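Local coordinates for putative DNA ligase-like protein Rv0938/MT0965 (Mycobacterium tuberculosis, PDB 2IRU), which probably works with Ku to rejoin broken DNA by non-homologous end joining, this chain being its manganese-dependent polymerase domain, at residues Gly38-Glu41 / Val42-His46; Thr100-Ala103 / Trp104-Gln107; Arg157-Arg160 / Asp161-Asp165; Glu188-Ser192 / Arg193-Val197; Arg247-Thr250 / His251-Ala255. One frame throughout, in Å; residues are numbered along the deposited sequence.

Contact 1 of 5, residues Gly38-Glu41 / Val42-His46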
loop_
_atom_site.group_PDB
_atom_site.type_symbol
_atom_site.label_atom_id
_atom_site.label_comp_id
_atom_site.label_asym_id
_atom_site.label_seq_id
_atom_site.Cartn_x
_atom_site.Cartn_y
_atom_site.Cartn_z
ATOM N N GLY A 38 -14.801 -4.382 7.686
ATOM C CA GLY A 38 -15.165 -2.976 7.981
ATOM C C GLY A 38 -14.549 -2.011 6.985
ATOM O O GLY A 38 -15.135 -0.960 6.679
ATOM N N VAL A 39 -13.346 -2.358 6.520
ATOM C CA VAL A 39 -12.633 -1.471 5.564
ATOM C C VAL A 39 -12.857 -1.830 4.097
ATOM O O VAL A 39 -12.405 -1.077 3.217
ATOM C CB VAL A 39 -11.090 -1.307 5.854
ATOM C CG1 VAL A 39 -10.830 -0.768 7.281
ATOM C CG2 VAL A 39 -10.290 -2.578 5.520
ATOM N N ALA A 40 -13.558 -2.941 3.818
ATOM C CA ALA A 40 -13.668 -3.401 2.427
ATOM C C ALA A 40 -14.107 -2.282 1.473
ATOM O O ALA A 40 -13.501 -2.092 0.412
ATOM C CB ALA A 40 -14.623 -4.632 2.291
ATOM N N GLU A 41 -15.174 -1.573 1.838
ATOM C CA GLU A 41 -15.784 -0.605 0.922
ATOM C C GLU A 41 -14.760 0.429 0.499
ATOM O O GLU A 41 -14.677 0.755 -0.696
ATOM C CB GLU A 41 -16.976 0.085 1.565
ATOM C CG GLU A 41 -17.771 1.017 0.600
ATOM C CD GLU A 41 -18.794 1.921 1.323
ATOM O OE1 GLU A 41 -19.084 1.677 2.528
ATOM O OE2 GLU A 41 -19.333 2.855 0.671
ATOM N N VAL A 42 -14.008 0.951 1.472
ATOM C CA VAL A 42 -13.021 2.009 1.176
ATOM C C VAL A 42 -11.705 1.450 0.642
ATOM O O VAL A 42 -11.004 2.151 -0.138
ATOM C CB VAL A 42 -12.768 2.950 2.398
ATOM C CG1 VAL A 42 -14.064 3.632 2.811
ATOM C CG2 VAL A 42 -12.107 2.206 3.596
ATOM N N MET A 43 -11.369 0.220 1.043
ATOM C CA MET A 43 -10.107 -0.391 0.618
ATOM C C MET A 43 -10.122 -0.891 -0.836
ATOM O O MET A 43 -9.119 -0.791 -1.556
ATOM C CB MET A 43 -9.695 -1.555 1.553
ATOM C CG MET A 43 -8.283 -2.034 1.304
ATOM S SD MET A 43 -7.805 -3.306 2.472
ATOM C CE MET A 43 -6.109 -3.642 1.938
ATOM N N LEU A 44 -11.251 -1.429 -1.270
ATOM C CA LEU A 44 -11.274 -2.174 -2.543
ATOM C C LEU A 44 -10.877 -1.329 -3.770
ATOM O O LEU A 44 -10.123 -1.815 -4.646
ATOM C CB LEU A 44 -12.596 -2.883 -2.739
ATOM C CG LEU A 44 -12.736 -4.108 -1.839
ATOM C CD1 LEU A 44 -14.185 -4.527 -1.997
ATOM C CD2 LEU A 44 -11.788 -5.216 -2.217
ATOM N N GLY A 45 -11.283 -0.052 -3.789
ATOM C CA GLY A 45 -11.077 0.811 -4.962
ATOM C C GLY A 45 -9.587 0.996 -5.236
ATOM O O GLY A 45 -9.170 1.237 -6.372
ATOM N N HIS A 46 -8.784 0.897 -4.184
ATOM C CA HIS A 46 -7.332 1.153 -4.312
ATOM C C HIS A 46 -6.459 -0.070 -4.581
ATOM O O HIS A 46 -5.236 0.070 -4.848
ATOM C CB HIS A 46 -6.821 1.961 -3.108
ATOM C CG HIS A 46 -7.776 3.034 -2.701
ATOM N ND1 HIS A 46 -8.032 4.139 -3.488
ATOM C CD2 HIS A 46 -8.587 3.135 -1.627
ATOM C CE1 HIS A 46 -8.957 4.881 -2.898
ATOM N NE2 HIS A 46 -9.314 4.285 -1.770
HETATM O O HOH W 1 -15.146 0.607 4.306
HETATM O O HOH W 2 -12.863 2.005 -2.463
#

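Contact 2 of 5, residues Thr100-Ala103 / Trp104-Gln107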
loop_
_atom_site.group_PDB
_atom_site.type_symbol
_atom_site.label_atom_id
_atom_site.label_comp_id
_atom_site.label_asym_id
_atom_site.label_seq_id
_atom_site.Cartn_x
_atom_site.Cartn_y
_atom_site.Cartn_z
ATOM N N THR A 100 -15.558 -10.449 0.045
ATOM C CA THR A 100 -15.249 -11.833 0.382
ATOM C C THR A 100 -13.775 -12.172 0.099
ATOM O O THR A 100 -13.170 -12.972 0.825
ATOM C CB THR A 100 -16.209 -12.820 -0.288
ATOM O OG1 THR A 100 -17.558 -12.432 0.015
ATOM C CG2 THR A 100 -16.002 -14.187 0.286
ATOM N N GLY A 101 -13.178 -11.507 -0.898
ATOM C CA GLY A 101 -11.763 -11.649 -1.156
ATOM C C GLY A 101 -10.947 -11.188 0.046
ATOM O O GLY A 101 -9.957 -11.801 0.433
ATOM N N LEU A 102 -11.356 -10.058 0.635
ATOM C CA LEU A 102 -10.660 -9.576 1.836
ATOM C C LEU A 102 -10.915 -10.500 3.040
ATOM O O LEU A 102 -10.045 -10.643 3.894
ATOM C CB LEU A 102 -11.050 -8.139 2.160
ATOM C CG LEU A 102 -10.413 -7.111 1.236
ATOM C CD1 LEU A 102 -11.078 -5.759 1.340
ATOM C CD2 LEU A 102 -8.902 -6.985 1.462
ATOM N N ALA A 103 -12.103 -11.096 3.105
ATOM C CA ALA A 103 -12.337 -12.160 4.102
ATOM C C ALA A 103 -11.318 -13.319 3.938
ATOM O O ALA A 103 -10.814 -13.876 4.928
ATOM C CB ALA A 103 -13.763 -12.645 4.046
ATOM N N TRP A 104 -11.029 -13.693 2.683
ATOM C CA TRP A 104 -10.008 -14.728 2.387
ATOM C C TRP A 104 -8.624 -14.233 2.847
ATOM O O TRP A 104 -7.882 -14.956 3.509
ATOM C CB TRP A 104 -9.995 -15.032 0.869
ATOM C CG TRP A 104 -8.928 -15.981 0.489
ATOM C CD1 TRP A 104 -8.852 -17.323 0.810
ATOM C CD2 TRP A 104 -7.705 -15.656 -0.180
ATOM N NE1 TRP A 104 -7.682 -17.855 0.310
ATOM C CE2 TRP A 104 -6.967 -16.859 -0.311
ATOM C CE3 TRP A 104 -7.187 -14.469 -0.742
ATOM C CZ2 TRP A 104 -5.711 -16.898 -0.952
ATOM C CZ3 TRP A 104 -5.964 -14.491 -1.373
ATOM C CH2 TRP A 104 -5.232 -15.712 -1.496
ATOM N N ILE A 105 -8.301 -12.971 2.571
ATOM C CA ILE A 105 -7.048 -12.388 3.043
ATOM C C ILE A 105 -6.932 -12.558 4.588
ATOM O O ILE A 105 -5.904 -13.009 5.101
ATOM C CB ILE A 105 -6.995 -10.920 2.639
ATOM C CG1 ILE A 105 -6.661 -10.812 1.130
ATOM C CG2 ILE A 105 -6.007 -10.132 3.525
ATOM C CD1 ILE A 105 -5.260 -11.311 0.755
ATOM N N ALA A 106 -8.003 -12.251 5.304
ATOM C CA ALA A 106 -7.994 -12.366 6.763
ATOM C C ALA A 106 -7.859 -13.818 7.195
ATOM O O ALA A 106 -7.062 -14.133 8.059
ATOM C CB ALA A 106 -9.272 -11.793 7.308
ATOM N N GLN A 107 -8.638 -14.709 6.568
ATOM C CA GLN A 107 -8.583 -16.114 6.907
ATOM C C GLN A 107 -7.160 -16.727 6.692
ATOM O O GLN A 107 -6.730 -17.615 7.440
ATOM C CB GLN A 107 -9.673 -16.880 6.138
ATOM C CG GLN A 107 -9.473 -18.410 6.108
ATOM C CD GLN A 107 -9.385 -19.068 7.481
ATOM O OE1 GLN A 107 -9.710 -18.475 8.524
ATOM N NE2 GLN A 107 -8.944 -20.330 7.486
#

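Contact 3 of 5, residues Arg157-Arg160 / Asp161-Asp165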
loop_
_atom_site.group_PDB
_atom_site.type_symbol
_atom_site.label_atom_id
_atom_site.label_comp_id
_atom_site.label_asym_id
_atom_site.label_seq_id
_atom_site.Cartn_x
_atom_site.Cartn_y
_atom_site.Cartn_z
ATOM N N ARG A 157 5.129 18.045 2.182
ATOM C CA ARG A 157 4.458 19.229 1.635
ATOM C C ARG A 157 5.227 19.747 0.423
ATOM O O ARG A 157 4.636 20.246 -0.537
ATOM C CB ARG A 157 4.249 20.305 2.711
ATOM C CG ARG A 157 3.184 19.949 3.765
ATOM C CD ARG A 157 2.882 21.127 4.697
ATOM N NE ARG A 157 4.099 21.662 5.298
ATOM C CZ ARG A 157 4.586 21.301 6.483
ATOM N NH1 ARG A 157 3.958 20.394 7.224
ATOM N NH2 ARG A 157 5.706 21.879 6.929
ATOM N N ALA A 158 6.554 19.614 0.465
ATOM C CA ALA A 158 7.396 19.998 -0.669
ATOM C C ALA A 158 7.200 19.111 -1.898
ATOM O O ALA A 158 7.172 19.609 -3.041
ATOM C CB ALA A 158 8.857 20.057 -0.243
ATOM N N VAL A 159 7.063 17.800 -1.679
ATOM C CA VAL A 159 6.721 16.898 -2.762
ATOM C C VAL A 159 5.360 17.297 -3.338
ATOM O O VAL A 159 5.209 17.447 -4.557
ATOM C CB VAL A 159 6.680 15.415 -2.290
ATOM C CG1 VAL A 159 6.261 14.518 -3.452
ATOM C CG2 VAL A 159 8.036 15.009 -1.715
ATOM N N ARG A 160 4.384 17.474 -2.439
ATOM C CA ARG A 160 3.039 17.902 -2.811
ATOM C C ARG A 160 3.088 19.172 -3.673
ATOM O O ARG A 160 2.361 19.281 -4.654
ATOM C CB ARG A 160 2.181 18.184 -1.577
ATOM C CG ARG A 160 0.759 18.605 -1.918
ATOM C CD ARG A 160 0.087 19.343 -0.777
ATOM N NE ARG A 160 0.866 20.513 -0.353
ATOM C CZ ARG A 160 0.677 21.159 0.791
ATOM N NH1 ARG A 160 -0.283 20.780 1.623
ATOM N NH2 ARG A 160 1.448 22.189 1.106
ATOM N N ASP A 161 3.939 20.115 -3.295
ATOM C CA ASP A 161 3.973 21.409 -3.980
ATOM C C ASP A 161 4.550 21.272 -5.393
ATOM O O ASP A 161 4.022 21.866 -6.347
ATOM C CB ASP A 161 4.726 22.422 -3.135
ATOM C CG ASP A 161 3.940 22.850 -1.886
ATOM O OD1 ASP A 161 2.732 22.525 -1.762
ATOM O OD2 ASP A 161 4.537 23.538 -1.027
ATOM N N LEU A 162 5.599 20.459 -5.536
ATOM C CA LEU A 162 6.174 20.183 -6.864
ATOM C C LEU A 162 5.152 19.503 -7.780
ATOM O O LEU A 162 5.015 19.830 -8.963
ATOM C CB LEU A 162 7.440 19.328 -6.757
ATOM C CG LEU A 162 8.836 19.840 -6.394
ATOM C CD1 LEU A 162 9.097 19.912 -4.941
ATOM C CD2 LEU A 162 9.873 18.925 -7.032
ATOM N N LEU A 163 4.423 18.538 -7.229
ATOM C CA LEU A 163 3.406 17.846 -8.014
ATOM C C LEU A 163 2.276 18.802 -8.419
ATOM O O LEU A 163 1.758 18.720 -9.537
ATOM C CB LEU A 163 2.894 16.621 -7.251
ATOM C CG LEU A 163 3.963 15.532 -7.065
ATOM C CD1 LEU A 163 3.481 14.463 -6.063
ATOM C CD2 LEU A 163 4.404 14.886 -8.395
ATOM N N ALA A 164 1.937 19.725 -7.521
ATOM C CA ALA A 164 0.849 20.683 -7.742
ATOM C C ALA A 164 1.130 21.592 -8.937
ATOM O O ALA A 164 0.198 22.048 -9.620
ATOM C CB ALA A 164 0.612 21.527 -6.481
ATOM N N ASP A 165 2.418 21.840 -9.171
ATOM C CA ASP A 165 2.885 22.649 -10.297
ATOM C C ASP A 165 2.539 22.030 -11.667
ATOM O O ASP A 165 2.414 22.760 -12.670
ATOM C CB ASP A 165 4.387 22.866 -10.171
ATOM C CG ASP A 165 4.760 23.743 -8.978
ATOM O OD1 ASP A 165 3.857 24.403 -8.418
ATOM O OD2 ASP A 165 5.952 23.766 -8.592
#

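Contact 4 of 5, residues Glu188-Ser192 / Arg193-Val197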
loop_
_atom_site.group_PDB
_atom_site.type_symbol
_atom_site.label_atom_id
_atom_site.label_comp_id
_atom_site.label_asym_id
_atom_site.label_seq_id
_atom_site.Cartn_x
_atom_site.Cartn_y
_atom_site.Cartn_z
ATOM N N GLU A 188 -2.859 11.606 -17.229
ATOM C CA GLU A 188 -2.715 10.801 -18.440
ATOM C C GLU A 188 -1.917 9.529 -18.155
ATOM O O GLU A 188 -0.940 9.557 -17.387
ATOM C CB GLU A 188 -2.149 11.608 -19.623
ATOM C CG GLU A 188 -0.928 12.470 -19.328
ATOM C CD GLU A 188 -0.467 13.265 -20.541
ATOM O OE1 GLU A 188 0.764 13.430 -20.714
ATOM O OE2 GLU A 188 -1.329 13.730 -21.323
ATOM N N PRO A 189 -2.340 8.408 -18.769
ATOM C CA PRO A 189 -1.669 7.136 -18.545
ATOM C C PRO A 189 -0.215 7.157 -19.002
ATOM O O PRO A 189 0.121 7.775 -20.032
ATOM C CB PRO A 189 -2.497 6.137 -19.372
ATOM C CG PRO A 189 -3.274 6.951 -20.356
ATOM C CD PRO A 189 -3.484 8.289 -19.700
ATOM N N VAL A 190 0.639 6.493 -18.229
ATOM C CA VAL A 190 2.041 6.380 -18.600
ATOM C C VAL A 190 2.540 4.992 -18.181
ATOM O O VAL A 190 2.048 4.436 -17.189
ATOM C CB VAL A 190 2.876 7.572 -17.991
ATOM C CG1 VAL A 190 3.265 7.317 -16.555
ATOM C CG2 VAL A 190 4.089 7.908 -18.839
ATOM N N SER A 191 3.495 4.428 -18.932
ATOM C CA SER A 191 4.098 3.141 -18.533
ATOM C C SER A 191 4.723 3.263 -17.149
ATOM O O SER A 191 5.068 4.383 -16.699
ATOM C CB SER A 191 5.169 2.699 -19.530
ATOM O OG SER A 191 6.305 3.541 -19.421
ATOM N N SER A 192 4.901 2.127 -16.477
ATOM C CA SER A 192 5.576 2.143 -15.175
ATOM C C SER A 192 7.003 2.694 -15.325
ATOM O O SER A 192 7.436 3.502 -14.493
ATOM C CB SER A 192 5.573 0.753 -14.532
ATOM O OG SER A 192 4.255 0.401 -14.150
ATOM N N ARG A 193 7.705 2.302 -16.401
ATOM C CA ARG A 193 9.044 2.854 -16.692
ATOM C C ARG A 193 8.970 4.385 -16.767
ATOM O O ARG A 193 9.825 5.089 -16.199
ATOM C CB ARG A 193 9.653 2.226 -17.964
ATOM C CG ARG A 193 10.092 0.747 -17.753
ATOM C CD ARG A 193 10.743 0.169 -18.993
ATOM N NE ARG A 193 9.862 0.357 -20.139
ATOM C CZ ARG A 193 9.150 -0.606 -20.720
ATOM N NH1 ARG A 193 9.227 -1.861 -20.300
ATOM N NH2 ARG A 193 8.384 -0.306 -21.757
ATOM N N GLY A 194 7.934 4.899 -17.427
ATOM C CA GLY A 194 7.715 6.340 -17.554
ATOM C C GLY A 194 7.414 7.007 -16.226
ATOM O O GLY A 194 7.982 8.058 -15.910
ATOM N N ALA A 195 6.500 6.398 -15.463
ATOM C CA ALA A 195 6.154 6.841 -14.099
ATOM C C ALA A 195 7.371 6.910 -13.198
ATOM O O ALA A 195 7.540 7.871 -12.414
ATOM C CB ALA A 195 5.086 5.909 -13.489
ATOM N N THR A 196 8.257 5.921 -13.327
ATOM C CA THR A 196 9.474 5.884 -12.499
ATOM C C THR A 196 10.423 7.045 -12.840
ATOM O O THR A 196 10.988 7.702 -11.940
ATOM C CB THR A 196 10.196 4.541 -12.615
ATOM O OG1 THR A 196 9.300 3.489 -12.220
ATOM C CG2 THR A 196 11.409 4.501 -11.692
ATOM N N VAL A 197 10.580 7.317 -14.139
ATOM C CA VAL A 197 11.375 8.481 -14.593
ATOM C C VAL A 197 10.805 9.808 -14.045
ATOM O O VAL A 197 11.553 10.619 -13.471
ATOM C CB VAL A 197 11.571 8.459 -16.121
ATOM C CG1 VAL A 197 11.999 9.829 -16.666
ATOM C CG2 VAL A 197 12.579 7.357 -16.492
#

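Contact 5 of 5, residues Arg247-Thr250 / His251-Ala255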
loop_
_atom_site.group_PDB
_atom_site.type_symbol
_atom_site.label_atom_id
_atom_site.label_comp_id
_atom_site.label_asym_id
_atom_site.label_seq_id
_atom_site.Cartn_x
_atom_site.Cartn_y
_atom_site.Cartn_z
ATOM N N ARG A 247 -0.415 -3.968 9.224
ATOM C CA ARG A 247 1.016 -4.250 9.201
ATOM C C ARG A 247 1.330 -5.381 10.162
ATOM O O ARG A 247 0.772 -5.466 11.284
ATOM C CB ARG A 247 1.824 -3.010 9.607
ATOM C CG ARG A 247 1.579 -1.755 8.737
ATOM C CD ARG A 247 1.708 -2.037 7.239
ATOM N NE ARG A 247 2.946 -2.692 6.873
ATOM C CZ ARG A 247 4.017 -2.063 6.401
ATOM N NH1 ARG A 247 3.997 -0.744 6.203
ATOM N NH2 ARG A 247 5.093 -2.763 6.061
ATOM N N GLY A 248 2.279 -6.219 9.756
ATOM C CA GLY A 248 2.719 -7.339 10.612
ATOM C C GLY A 248 3.836 -6.839 11.498
ATOM O O GLY A 248 5.032 -7.028 11.220
ATOM N N ARG A 249 3.434 -6.100 12.508
ATOM C CA ARG A 249 4.351 -5.420 13.419
ATOM C C ARG A 249 3.858 -5.734 14.811
ATOM O O ARG A 249 2.812 -6.383 14.990
ATOM C CB ARG A 249 4.328 -3.908 13.163
ATOM C CG ARG A 249 5.065 -3.491 11.890
ATOM C CD ARG A 249 5.251 -2.003 11.802
ATOM N NE ARG A 249 6.151 -1.445 12.825
ATOM C CZ ARG A 249 7.485 -1.449 12.760
ATOM N NH1 ARG A 249 8.122 -2.011 11.735
ATOM N NH2 ARG A 249 8.198 -0.897 13.738
ATOM N N THR A 250 4.603 -5.279 15.812
ATOM C CA THR A 250 4.206 -5.567 17.199
ATOM C C THR A 250 2.766 -5.162 17.524
ATOM O O THR A 250 2.082 -5.878 18.292
ATOM C CB THR A 250 5.198 -4.963 18.221
ATOM O OG1 THR A 250 5.199 -3.529 18.129
ATOM C CG2 THR A 250 6.578 -5.526 17.956
ATOM N N HIS A 251 2.337 -3.998 17.001
ATOM C CA HIS A 251 0.946 -3.580 17.126
ATOM C C HIS A 251 0.270 -3.637 15.767
ATOM O O HIS A 251 0.921 -3.421 14.756
ATOM C CB HIS A 251 0.836 -2.130 17.627
ATOM C CG HIS A 251 1.217 -1.977 19.065
ATOM N ND1 HIS A 251 0.938 -0.839 19.791
ATOM C CD2 HIS A 251 1.828 -2.824 19.918
ATOM C CE1 HIS A 251 1.380 -0.989 21.030
ATOM N NE2 HIS A 251 1.920 -2.191 21.131
ATOM N N PRO A 252 -1.042 -3.852 15.745
ATOM C CA PRO A 252 -1.824 -3.866 14.503
ATOM C C PRO A 252 -2.057 -2.475 13.933
ATOM O O PRO A 252 -3.189 -1.949 13.939
ATOM C CB PRO A 252 -3.140 -4.508 14.943
ATOM C CG PRO A 252 -3.265 -4.158 16.374
ATOM C CD PRO A 252 -1.873 -4.155 16.929
ATOM N N THR A 253 -0.964 -1.838 13.519
ATOM C CA THR A 253 -1.078 -0.544 12.867
ATOM C C THR A 253 -1.496 -0.735 11.405
ATOM O O THR A 253 -1.472 -1.865 10.862
ATOM C CB THR A 253 0.229 0.240 12.961
ATOM O OG1 THR A 253 1.274 -0.640 12.565
ATOM C CG2 THR A 253 0.474 0.710 14.421
ATOM N N VAL A 254 -1.813 0.377 10.735
ATOM C CA VAL A 254 -2.381 0.326 9.379
ATOM C C VAL A 254 -1.719 1.357 8.452
ATOM O O VAL A 254 -1.298 2.443 8.926
ATOM C CB VAL A 254 -3.933 0.657 9.462
ATOM C CG1 VAL A 254 -4.576 0.838 8.084
ATOM C CG2 VAL A 254 -4.685 -0.454 10.238
ATOM N N ALA A 255 -1.685 1.023 7.151
ATOM C CA ALA A 255 -1.317 2.010 6.141
ATOM C C ALA A 255 -2.510 2.994 6.026
ATOM O O ALA A 255 -3.467 2.767 5.235
ATOM C CB ALA A 255 -1.002 1.274 4.835
HETATM O O HOH W 3 3.467 -1.044 14.751
#

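Contact 1 of 5, residues Gly38-Glu41 / Val42-His46
The flat groups that touch where V39 meets M43 and A40 meets L44 are peptide units rather than rings. V39 O takes M43 N at 2.7 Å, while side-chain carbons of the next turn gather round the same oxygen: M43 CB lies 3.2 Å from V39 O and V42 CG2 3.3 Å from it. A40 O accepts L44 N at 2.9 Å and has the branch carbon CG of L44 beside it. These are successive i to i+4 bonds of helix 29-47, but the regular pattern breaks here. The helix is kinked at V42, whose N misses the usual i to i+4 bond, and a water enters the kink, giving a proton to G38 O and accepting from V42 N at 3.1 Å. A second water accepts from G45 N at 2.9 Å and lies within reach of E41 O. Both waters lie on the side where G38, E41 and G45 are exposed. On the buried side the packing is apolar. M43 CG stands anti to the backbone N (chi1 -169°) and the chain runs on extended, crossing V39 obliquely with SD 4.0 Å from V39 CG2. A40 CB and L44 CD1 approach more loosely, at 4.3 Å. The buried H46 ring is hydrogen-bonded through ND1 to D291 and through NE2 to D285, near the chain's end. V39 and V42 lean on helix 273-283, whereas A40, M43 and L44 meet L102 of helix 99-107, which leaves helix 29-47 packed between the two.

Contact 2 of 5, residues Thr100-Ala103 / Trp104-Gln107
A103, W104 and L102 carry most of this contact along two turns of helix. A103 bonds forward through its carbonyl: Q107 N gives to A103 O at 2.8 Å, and the CB atoms of A106 and Q107 come up to the same oxygen, Q107 CB at 3.4 Å from A103 O and A106 CB at 3.5 Å. W104 answers backward. Its N donates to T100 O at 2.9 Å, and its CB sits 3.3 Å from G101 O. With CG anti to the backbone N (chi1 176°), the indole swings away from the preceding turn, and G101 O remains at the ring's edge, near its plane, 4.0 Å from CE3. The four N-H groups of W104, I105, A106 and Q107 each reach the carbonyl four residues earlier, an unbroken alpha-helical run that forms the closing turns of helix 99-107. L102 O takes A106 N, and its side chain, three residues before I105, touches it loosely, CD2 lying 4.4 Å from I105 CG1. Beyond the helix, L102 and A103 face helix 29-47, where A103 packs on F33, while W104 faces P76 and R54 of strand 53-56. The Q107 amide is held elsewhere, its OE1 accepting from K29 NZ and T15 N.

Contact 3 of 5, residues Arg157-Arg160 / Asp161-Asp165
R160 holds its neighbour D161 through NE and NH2 in a salt bridge in which both nitrogens go to one oxygen. R160 NE reaches D161 OD1 at 3.1 Å and R160 NH2 reaches it at 3.2 Å, from the same face of the carboxylate. The NE bond comes from above that plane, the NH2 bond from the syn side but tilted out of the plane, and OD1 lies close to the guanidinium plane; the two flat groups are turned 24° against each other. A bend at chi3 (56°) of R160 brings the guanidinium back beside the shorter aspartate. R157 CG covers one face of that guanidinium, off toward its rim, and W260 makes a cation-pi contact with R160. The positive charge probably offsets the closeness of two acceptors, D161 OD1 being 3.2 Å from R157 O. R157 O itself accepts D161 N at 2.8 Å. Such i to i+4 bonds continue through V159 O with L163 N and R160 O with A164 N, in the last turns of helix 149-164. This helix lies in the crossover between strands 129-143 and 171-174, which run parallel in the mixed sheet with strand 180-186 between them. Toward the sheet, V159 and L163 run alongside each other, V159 CG1 being 3.8 Å from L163 CD1. V159 also packs on L182 and on L206 of helix 192-209, L163 on T170 and T184.

Contact 4 of 5, residues Glu188-Ser192 / Arg193-Val197
S191 is the N-cap of helix 192-209, and its hydroxyl oxygen accepts from G194 N at 2.9 Å. The torsion makes this possible: OG is held between the backbone N and the carbonyl carbon (chi1 71°), which turns it over the first turn to the G194 amide. S191 O then starts the regular pattern, taking A195 N at 2.8 Å. One residue before the cap, V190 points toward the helix, from strand 189-190. Its CG1 takes the same position as the serine hydroxyl (chi1 82°) and lies 3.8 Å from A195 CB, while CG2, anti to the backbone N, comes alongside the CA of G194. G194 has no side chain, so this branch of V190 reaches the helix backbone directly, and the valine makes an apolar contact next to the polar cap. R193 leads its guanidinium away from the cap, its CB staying near S191 OG. In the fold the segment leads from the short strand 189-190, paired with strand 129-143, into helix 192-209. V190 pairs through its backbone with A134 of strand 129-143, and A195 rests on A134 and L137. T196 touches W231, N234 and S235, in the stretch that probably contacts DNA. T196 OG1 turns back to S192 O, donating at 2.9 Å from above the carbonyl plane, while T196 N gives the same oxygen a second bond at 2.8 Å.

Contact 5 of 5, residues Arg247-Thr250 / His251-Ala255
R247 N donates to T253 O at 2.9 Å, the one direct hydrogen bond that ties the two limbs of this loop. It is bent, with an N-H...O angle of 138°. Next to it R247 CB and CG lie close to T253 O and OG1, CB 3.8 Å from T253 OG1. From there R247 folds back at chi2 and chi3, and its guanidinium leaves for other partners: NE makes a salt bridge with E112, and NH1 gives to S175 O. R247 probably binds the incoming substrate, as do S175 and S177 beside it, so E112 would act as a second-shell group positioning the arginine. The chain reverses between the limbs, which run 164° apart, and an inverse gamma turn is centred in each, at G248 and at P252. In the second, T253 N returns to H251 O at 2.8 Å. T253 OG1 has G176 O as its hydrogen-bond partner and also accepts from a water at 3.1 Å. The same water sits at the edge of the R249 guanidinium, in plane, and takes a weak bond from NE at 3.3 Å. At the tip the H251 ring lies with T250 O near its plane at one edge, CD2 being 3.5 Å from that oxygen. P252 and V254 pack on Y273 of helix 273-283, and R247 on I241.

In the fold
Contacts 1 and 2 form one packed unit: their centres are 12 Å apart and L102 CD1 reaches A40 CA at 3.7 Å. Contact 5 stands about 7 Å from contact 1 and about 10 Å from contact 2 by nearest atoms, and its R247 is part of the probable substrate site; the side chains of M43 and I105 each come within about 9 Å of that of H114. Contact 4 approaches the site elsewhere, the T196 side chain being about 8 Å from that of D230, a probable manganese ligand. Contact 3, its centre about 36 Å from that of contact 2 across the chain's centre, backs L141, a probable substrate-site residue, through V159, at about 4 Å between side chains.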